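Local coordinates for protein prephenate dehydrogenase (Aquifex aeolicus, PDB 2G5C) that probably catalyses the NAD-dependent oxidative decarboxylation of prephenate to 4-hydroxyphenylpyruvate, a step of tyrosine biosynthesis, at residues I142-K147 / M171-H176. Sequence-based numbering, arbitrary orientation.
Sequences ILTPTK and MSPELH
The CG2 methyl of I142 touches two side chains of 171-176. It meets the selenomethionine M171, with CG2 3.8 Å from CG of that residue and SE touching the same methyl. It also reaches the edge of the H176 ring, near the ring plane, at 3.8 Å from CD2. CG2 lies anti to the backbone N of I142, which directs this methyl, rather than the CG1 branch, at the pair. M171 lies along the methyl from CG to SE, and the bend beyond turns its terminal CE aside.

T144 sets its CG2 methyl 4.1 Å from CB of H176. Its CB rests 3.9 Å from CG of the P173 ring. The T146 and P173 side chains cross at about a right angle, with T146 CG2 3.8 Å from P173 CG. P173 thus packs against both threonines.

The backbones are tied by one hydrogen bond, from M171 N to L143 O (3.2 Å, 158° at the hydrogen). Beside it, CA of T144 makes a CA-H...O contact with M171 O at 3.0 Å. S172 is the N-cap of the following helix; its OG accepts from L175 N.

NE2 of H176 is hydrogen-bonded to ND1 of H118, and the H176 side chain lies about 6 Å from that of S97, an NAD-binding residue. Strand 140-143, helix 151-163 and the parallel strand 167-170 form a beta-alpha-beta crossover of the nucleotide-binding domain. The contact joins its first strand to the start of helix 173-201, which leads into the dimerization region. Helix 101-110 packs on T144, T146 and P173, while L143 turns away toward helix 151-163.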
loop_
_atom_site.group_PDB
_atom_site.type_symbol
_atom_site.label_atom_id
_atom_site.label_comp_id
_atom_site.label_asym_id
_atom_site.label_seq_id
_atom_site.Cartn_x
_atom_site.Cartn_y
_atom_site.Cartn_z
ATOM N N ILE A 142 11.150 -3.508 20.021
ATOM C CA ILE A 142 10.357 -4.345 20.903
ATOM C C ILE A 142 11.180 -5.457 21.541
ATOM O O ILE A 142 11.719 -6.324 20.847
ATOM C CB ILE A 142 9.190 -5.008 20.143
ATOM C CG1 ILE A 142 8.489 -3.983 19.244
ATOM C CG2 ILE A 142 8.208 -5.612 21.133
ATOM C CD1 ILE A 142 7.848 -2.837 19.987
ATOM N N LEU A 143 11.284 -5.424 22.865
ATOM C CA LEU A 143 12.000 -6.460 23.590
ATOM C C LEU A 143 10.903 -7.321 24.194
ATOM O O LEU A 143 9.880 -6.802 24.647
ATOM C CB LEU A 143 12.888 -5.856 24.684
ATOM C CG LEU A 143 13.997 -4.923 24.180
ATOM C CD1 LEU A 143 14.991 -4.657 25.302
ATOM C CD2 LEU A 143 14.712 -5.563 22.990
ATOM N N THR A 144 11.099 -8.633 24.173
ATOM C CA THR A 144 10.098 -9.545 24.702
ATOM C C THR A 144 10.606 -10.341 25.899
ATOM O O THR A 144 10.927 -11.525 25.790
ATOM C CB THR A 144 9.606 -10.521 23.610
ATOM O OG1 THR A 144 10.701 -11.308 23.133
ATOM C CG2 THR A 144 9.009 -9.747 22.441
ATOM N N PRO A 145 10.688 -9.691 27.065
ATOM C CA PRO A 145 11.161 -10.392 28.258
ATOM C C PRO A 145 10.089 -11.334 28.797
ATOM O O PRO A 145 8.893 -11.136 28.566
ATOM C CB PRO A 145 11.472 -9.253 29.219
ATOM C CG PRO A 145 10.415 -8.252 28.875
ATOM C CD PRO A 145 10.431 -8.269 27.356
ATOM N N THR A 146 10.529 -12.371 29.496
ATOM C CA THR A 146 9.627 -13.345 30.095
ATOM C C THR A 146 9.948 -13.397 31.586
ATOM O O THR A 146 10.649 -12.524 32.106
ATOM C CB THR A 146 9.833 -14.749 29.505
ATOM O OG1 THR A 146 11.129 -15.237 29.879
ATOM C CG2 THR A 146 9.725 -14.710 27.991
ATOM N N LYS A 147 9.450 -14.421 32.271
ATOM C CA LYS A 147 9.711 -14.550 33.699
ATOM C C LYS A 147 11.130 -15.062 33.930
ATOM O O LYS A 147 11.759 -14.733 34.933
ATOM C CB LYS A 147 8.695 -15.498 34.342
ATOM C CG LYS A 147 8.720 -15.486 35.865
ATOM C CD LYS A 147 7.585 -16.319 36.443
ATOM C CE LYS A 147 7.537 -16.230 37.966
ATOM N NZ LYS A 147 6.372 -16.976 38.518
HETATM N N MSE A 171 6.828 -6.246 25.275
HETATM C CA MSE A 171 5.664 -7.033 24.882
HETATM C C MSE A 171 5.991 -8.488 25.157
HETATM O O MSE A 171 7.146 -8.888 25.057
HETATM C CB MSE A 171 5.382 -6.897 23.382
HETATM C CG MSE A 171 4.882 -5.551 22.916
HETATM SE SE MSE A 171 4.382 -5.660 21.038
HETATM C CE MSE A 171 2.863 -6.817 21.189
ATOM N N SER A 172 4.990 -9.288 25.501
ATOM C CA SER A 172 5.249 -10.697 25.729
ATOM C C SER A 172 5.530 -11.295 24.353
ATOM O O SER A 172 5.135 -10.729 23.329
ATOM C CB SER A 172 4.033 -11.387 26.341
ATOM O OG SER A 172 2.974 -11.476 25.402
ATOM N N PRO A 173 6.244 -12.428 24.306
ATOM C CA PRO A 173 6.551 -13.068 23.026
ATOM C C PRO A 173 5.296 -13.330 22.189
ATOM O O PRO A 173 5.299 -13.145 20.968
ATOM C CB PRO A 173 7.239 -14.354 23.455
ATOM C CG PRO A 173 8.014 -13.911 24.649
ATOM C CD PRO A 173 7.013 -13.051 25.401
ATOM N N GLU A 174 4.224 -13.757 22.853
ATOM C CA GLU A 174 2.978 -14.059 22.164
ATOM C C GLU A 174 2.212 -12.829 21.698
ATOM O O GLU A 174 1.618 -12.844 20.620
ATOM C CB GLU A 174 2.079 -14.944 23.039
ATOM C CG GLU A 174 2.161 -14.673 24.537
ATOM C CD GLU A 174 3.469 -15.152 25.155
ATOM O OE1 GLU A 174 3.788 -16.357 25.033
ATOM O OE2 GLU A 174 4.179 -14.322 25.761
ATOM N N LEU A 175 2.220 -11.765 22.492
ATOM C CA LEU A 175 1.517 -10.553 22.095
ATOM C C LEU A 175 2.210 -9.943 20.884
ATOM O O LEU A 175 1.553 -9.440 19.979
ATOM C CB LEU A 175 1.474 -9.536 23.235
ATOM C CG LEU A 175 0.714 -8.241 22.920
ATOM C CD1 LEU A 175 -0.708 -8.561 22.459
ATOM C CD2 LEU A 175 0.692 -7.346 24.155
ATOM N N HIS A 176 3.539 -9.994 20.867
ATOM C CA HIS A 176 4.288 -9.449 19.736
ATOM C C HIS A 176 3.873 -10.133 18.441
ATOM O O HIS A 176 3.565 -9.471 17.458
ATOM C CB HIS A 176 5.795 -9.623 19.954
ATOM C CG HIS A 176 6.629 -9.291 18.752
ATOM N ND1 HIS A 176 6.766 -10.147 17.678
ATOM C CD2 HIS A 176 7.378 -8.201 18.459
ATOM C CE1 HIS A 176 7.562 -9.599 16.778
ATOM N NE2 HIS A 176 7.947 -8.418 17.226
#